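Local coordinates for histidine triad (HIT) protein (Clostridium difficile, PDB 4EGU) that binds zinc and guanosine-5'-monophosphate and, as a member of the histidine triad family, is probably a nucleotide hydrolase or transferase, at residues G78-C90 with L101-Y114. Sequence-based numbering, arbitrary orientation.
With 5GP (guanosine-5'-monophosphate), chain C.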
# COMPACT_ATOMS: atom_id res chain seq x y z
N GLY A 78 15.76 3.57 10.53
CA GLY A 78 15.25 3.60 11.90
C GLY A 78 13.75 3.79 12.06
O GLY A 78 13.20 3.75 13.18
N PHE A 79 13.06 4.04 10.95
CA PHE A 79 11.62 4.21 11.08
C PHE A 79 10.86 2.88 11.10
O PHE A 79 9.64 2.87 11.21
CB PHE A 79 11.03 5.26 10.11
CG PHE A 79 11.19 4.94 8.64
CD1 PHE A 79 12.16 5.57 7.88
CD2 PHE A 79 10.31 4.08 8.00
CE1 PHE A 79 12.28 5.32 6.52
CE2 PHE A 79 10.43 3.82 6.65
CZ PHE A 79 11.41 4.44 5.91
N ASP A 80 11.60 1.77 11.06
CA ASP A 80 11.00 0.49 11.43
C ASP A 80 10.41 0.51 12.85
O ASP A 80 9.38 -0.10 13.11
CB ASP A 80 11.99 -0.69 11.27
CG ASP A 80 13.24 -0.60 12.15
OD1 ASP A 80 13.72 0.51 12.42
OD2 ASP A 80 13.78 -1.68 12.49
N GLN A 81 11.08 1.21 13.75
CA GLN A 81 10.69 1.28 15.17
C GLN A 81 9.62 2.35 15.44
O GLN A 81 8.78 2.19 16.31
CB GLN A 81 11.93 1.53 16.04
CG GLN A 81 12.87 0.33 16.08
CD GLN A 81 12.29 -0.86 16.86
OE1 GLN A 81 11.20 -0.77 17.44
NE2 GLN A 81 13.01 -1.97 16.88
N THR A 82 9.66 3.43 14.68
CA THR A 82 8.77 4.56 14.93
C THR A 82 7.47 4.46 14.14
O THR A 82 6.44 4.96 14.63
CB THR A 82 9.49 5.90 14.68
OG1 THR A 82 10.09 5.87 13.38
CG2 THR A 82 10.55 6.15 15.71
N GLY A 83 7.51 3.86 12.96
CA GLY A 83 6.31 3.63 12.16
C GLY A 83 6.37 4.37 10.83
O GLY A 83 7.16 5.29 10.61
N PHE A 84 5.47 3.98 9.93
CA PHE A 84 5.45 4.56 8.59
C PHE A 84 4.13 4.20 7.91
O PHE A 84 3.41 3.34 8.39
CB PHE A 84 6.66 4.09 7.76
CG PHE A 84 6.80 2.60 7.59
CD1 PHE A 84 7.45 1.82 8.54
CD2 PHE A 84 6.31 1.98 6.45
CE1 PHE A 84 7.61 0.47 8.36
CE2 PHE A 84 6.47 0.61 6.26
CZ PHE A 84 7.12 -0.14 7.22
N ARG A 85 3.86 4.86 6.80
CA ARG A 85 2.67 4.58 6.00
C ARG A 85 3.10 4.32 4.56
O ARG A 85 4.01 4.97 4.04
CB ARG A 85 1.70 5.77 6.07
CG ARG A 85 0.36 5.52 5.42
CD ARG A 85 -0.59 6.68 5.65
NE ARG A 85 -0.88 6.81 7.07
CZ ARG A 85 -1.26 7.94 7.67
NH1 ARG A 85 -1.44 9.05 6.97
NH2 ARG A 85 -1.40 7.95 8.97
N VAL A 86 2.41 3.36 3.95
CA VAL A 86 2.63 2.99 2.55
C VAL A 86 1.34 3.30 1.78
O VAL A 86 0.27 2.89 2.19
CB VAL A 86 2.96 1.51 2.44
CG1 VAL A 86 3.10 1.06 0.99
CG2 VAL A 86 4.21 1.16 3.25
N ILE A 87 1.46 4.02 0.67
CA ILE A 87 0.31 4.44 -0.12
C ILE A 87 0.55 4.14 -1.60
O ILE A 87 1.60 4.48 -2.17
CB ILE A 87 0.01 5.94 0.05
CG1 ILE A 87 -0.09 6.34 1.53
CG2 ILE A 87 -1.29 6.28 -0.70
CD1 ILE A 87 1.16 7.00 2.03
N ASN A 88 -0.46 3.55 -2.24
CA ASN A 88 -0.54 3.50 -3.69
C ASN A 88 -1.81 4.22 -4.14
O ASN A 88 -2.90 3.95 -3.62
CB ASN A 88 -0.57 2.06 -4.23
CG ASN A 88 -0.65 2.04 -5.74
OD1 ASN A 88 -1.73 1.92 -6.32
ND2 ASN A 88 0.48 2.18 -6.39
N ASN A 89 -1.65 5.11 -5.10
CA ASN A 89 -2.74 5.83 -5.72
C ASN A 89 -2.97 5.27 -7.11
O ASN A 89 -2.07 5.28 -7.95
CB ASN A 89 -2.36 7.31 -5.83
CG ASN A 89 -2.18 7.99 -4.50
OD1 ASN A 89 -2.80 7.63 -3.50
ND2 ASN A 89 -1.29 8.97 -4.46
N CYS A 90 -4.19 4.78 -7.36
CA CYS A 90 -4.50 4.12 -8.62
C CYS A 90 -5.60 4.87 -9.36
O CYS A 90 -6.74 4.92 -8.93
CB CYS A 90 -4.93 2.68 -8.36
SG CYS A 90 -5.16 1.73 -9.90
N LEU A 101 3.68 2.84 -12.00
CA LEU A 101 3.50 2.23 -10.67
C LEU A 101 4.51 2.77 -9.67
O LEU A 101 5.73 2.71 -9.87
CB LEU A 101 3.66 0.72 -10.72
CG LEU A 101 3.28 -0.01 -9.42
CD1 LEU A 101 1.75 -0.05 -9.24
CD2 LEU A 101 3.87 -1.38 -9.39
N HIS A 102 4.01 3.22 -8.54
CA HIS A 102 4.86 3.71 -7.47
C HIS A 102 4.16 3.59 -6.15
O HIS A 102 2.94 3.74 -6.07
CB HIS A 102 5.25 5.22 -7.72
CG HIS A 102 4.07 6.15 -7.81
ND1 HIS A 102 3.41 6.34 -8.99
CD2 HIS A 102 3.46 6.96 -6.90
CE1 HIS A 102 2.42 7.21 -8.82
NE2 HIS A 102 2.44 7.60 -7.56
N TYR A 103 4.95 3.38 -5.11
CA TYR A 103 4.48 3.40 -3.75
C TYR A 103 5.14 4.55 -3.02
O TYR A 103 6.34 4.76 -3.13
CB TYR A 103 4.79 2.07 -3.04
CG TYR A 103 3.85 0.98 -3.47
CD1 TYR A 103 3.90 0.41 -4.73
CD2 TYR A 103 2.82 0.58 -2.64
CE1 TYR A 103 2.97 -0.56 -5.12
CE2 TYR A 103 1.89 -0.39 -3.02
CZ TYR A 103 1.97 -0.95 -4.25
OH TYR A 103 1.05 -1.87 -4.66
N HIS A 104 4.34 5.28 -2.26
CA HIS A 104 4.84 6.30 -1.35
C HIS A 104 5.12 5.68 0.01
O HIS A 104 4.26 4.96 0.54
CB HIS A 104 3.79 7.39 -1.13
CG HIS A 104 3.36 8.13 -2.34
ND1 HIS A 104 3.85 9.39 -2.63
CD2 HIS A 104 2.40 7.85 -3.27
CE1 HIS A 104 3.25 9.81 -3.73
NE2 HIS A 104 2.36 8.90 -4.13
N ILE A 105 6.27 6.01 0.59
CA ILE A 105 6.55 5.75 2.00
C ILE A 105 6.59 7.10 2.70
O ILE A 105 7.36 7.98 2.30
CB ILE A 105 7.91 5.08 2.25
CG1 ILE A 105 8.23 3.90 1.33
CG2 ILE A 105 8.01 4.66 3.71
CD1 ILE A 105 9.69 3.44 1.47
N LEU A 106 5.77 7.25 3.74
CA LEU A 106 5.80 8.44 4.61
C LEU A 106 6.28 8.01 5.98
O LEU A 106 5.75 7.05 6.55
CB LEU A 106 4.42 9.06 4.75
CG LEU A 106 3.75 9.49 3.43
CD1 LEU A 106 2.41 10.15 3.74
CD2 LEU A 106 4.59 10.39 2.57
N ALA A 107 7.23 8.73 6.57
CA ALA A 107 7.74 8.36 7.89
C ALA A 107 8.46 9.55 8.53
O ALA A 107 8.67 10.58 7.90
CB ALA A 107 8.68 7.17 7.81
N GLY A 108 8.85 9.36 9.79
CA GLY A 108 9.72 10.31 10.48
C GLY A 108 8.97 11.34 11.28
O GLY A 108 9.58 12.26 11.81
N LYS A 109 7.66 11.20 11.37
CA LYS A 109 6.80 12.07 12.16
C LYS A 109 5.49 11.31 12.41
O LYS A 109 5.15 10.36 11.70
CB LYS A 109 6.48 13.40 11.45
CG LYS A 109 5.59 13.28 10.22
CD LYS A 109 5.27 14.62 9.59
CE LYS A 109 3.99 15.17 10.03
NZ LYS A 109 3.66 16.38 9.28
N LYS A 110 4.76 11.76 13.43
CA LYS A 110 3.43 11.23 13.67
C LYS A 110 2.50 11.72 12.56
O LYS A 110 2.21 12.91 12.50
CB LYS A 110 2.90 11.64 15.04
CG LYS A 110 1.45 11.20 15.29
CD LYS A 110 1.26 9.68 15.23
CE LYS A 110 -0.03 9.22 15.94
NZ LYS A 110 -1.22 9.13 15.04
N LEU A 111 2.05 10.82 11.68
CA LEU A 111 1.33 11.25 10.48
C LEU A 111 -0.14 11.52 10.79
O LEU A 111 -0.74 10.81 11.59
CB LEU A 111 1.42 10.17 9.41
CG LEU A 111 2.82 9.85 8.93
CD1 LEU A 111 2.80 8.56 8.11
CD2 LEU A 111 3.40 10.99 8.11
N PRO A 112 -0.72 12.55 10.16
CA PRO A 112 -2.17 12.76 10.28
C PRO A 112 -2.96 11.71 9.48
O PRO A 112 -2.43 11.18 8.53
CB PRO A 112 -2.37 14.14 9.67
CG PRO A 112 -1.29 14.22 8.65
CD PRO A 112 -0.11 13.55 9.27
N ASN A 113 -4.22 11.46 9.84
CA ASN A 113 -5.11 10.65 9.03
C ASN A 113 -5.74 11.55 7.98
O ASN A 113 -6.80 12.14 8.18
CB ASN A 113 -6.19 9.94 9.86
CG ASN A 113 -7.00 8.96 9.04
OD1 ASN A 113 -7.06 9.07 7.81
ND2 ASN A 113 -7.65 8.03 9.70
N TYR A 114 -5.02 11.72 6.88
CA TYR A 114 -5.41 12.65 5.85
C TYR A 114 -6.83 12.39 5.34
O TYR A 114 -7.60 13.31 5.10
CB TYR A 114 -4.46 12.55 4.69
CG TYR A 114 -3.08 13.07 4.95
CD1 TYR A 114 -2.89 14.44 5.02
CD2 TYR A 114 -1.98 12.24 5.08
CE1 TYR A 114 -1.67 14.98 5.23
CE2 TYR A 114 -0.72 12.78 5.30
CZ TYR A 114 -0.59 14.16 5.37
OH TYR A 114 0.64 14.73 5.59
P 5GP C . 1.07 10.62 -7.31
O1P 5GP C . 0.23 11.77 -6.80
O2P 5GP C . 1.04 10.39 -8.80
O3P 5GP C . 0.73 9.38 -6.59
O5' 5GP C . 2.55 10.85 -6.83
C5' 5GP C . 3.52 11.35 -7.72
C4' 5GP C . 4.61 11.99 -6.95
O4' 5GP C . 5.71 12.25 -7.83
C3' 5GP C . 4.24 13.34 -6.32
O3' 5GP C . 4.26 13.23 -4.89
C2' 5GP C . 5.34 14.30 -6.81
O2' 5GP C . 5.84 15.20 -5.85
C1' 5GP C . 6.42 13.34 -7.34
N9 5GP C . 7.22 13.87 -8.44
C8 5GP C . 6.72 14.39 -9.57
N7 5GP C . 7.72 14.73 -10.40
C5 5GP C . 8.87 14.41 -9.78
C6 5GP C . 10.20 14.54 -10.15
O6 5GP C . 10.58 15.05 -11.25
N1 5GP C . 11.09 14.08 -9.25
C2 5GP C . 10.74 13.54 -8.06
N2 5GP C . 11.74 13.13 -7.25
N3 5GP C . 9.47 13.40 -7.65
C4 5GP C . 8.55 13.84 -8.54
O HOH W 1 8.48 7.28 11.73
O HOH W 2 0.75 5.51 -6.43
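The phosphate site of this histidine triad protein joins strand 84-90 to the segment carrying His102 and His104. In the conformers described here, three N-H groups converge on O3P of the bound GMP: His102 NE2 at 2.7 Å, nearly straight at 176°, and His104 NE2 and Asn89 ND2, each at 3.0 Å. O3P lies at the edge of both imidazoles; His40 holds ND1 of His104, and Asn89 OD1 accepts from Arg85 NE of the second subunit. His102 is the predicted nucleophile, consistent with its NE2 lying 3.3 Å from the phosphorus. Strands 84-90 and 103-107 are antiparallel neighbours in the HIT-fold sheet, with Arg85-Leu106 and Ile87-His104 as hydrogen-bonded pairs; strand 84-90 also pairs with the second subunit, continuing the sheet across the dimer. Asn88, CG anti to its N, lays CB over the Tyr103 ring face in a CH-pi contact, while ND2 donates to His102 O from above the carbonyl plane, bent. On the Phe79 ring, Ala107 CB sits 3.6 Å from the centroid, 21° off the normal. Bent at chi3 (-64°), Arg85 brings NH1 to Pro112 O at 2.8 Å, with that oxygen in the guanidinium plane, while Leu111 CB lies over one face; its NH2 also bonds Gly94 O of the second subunit.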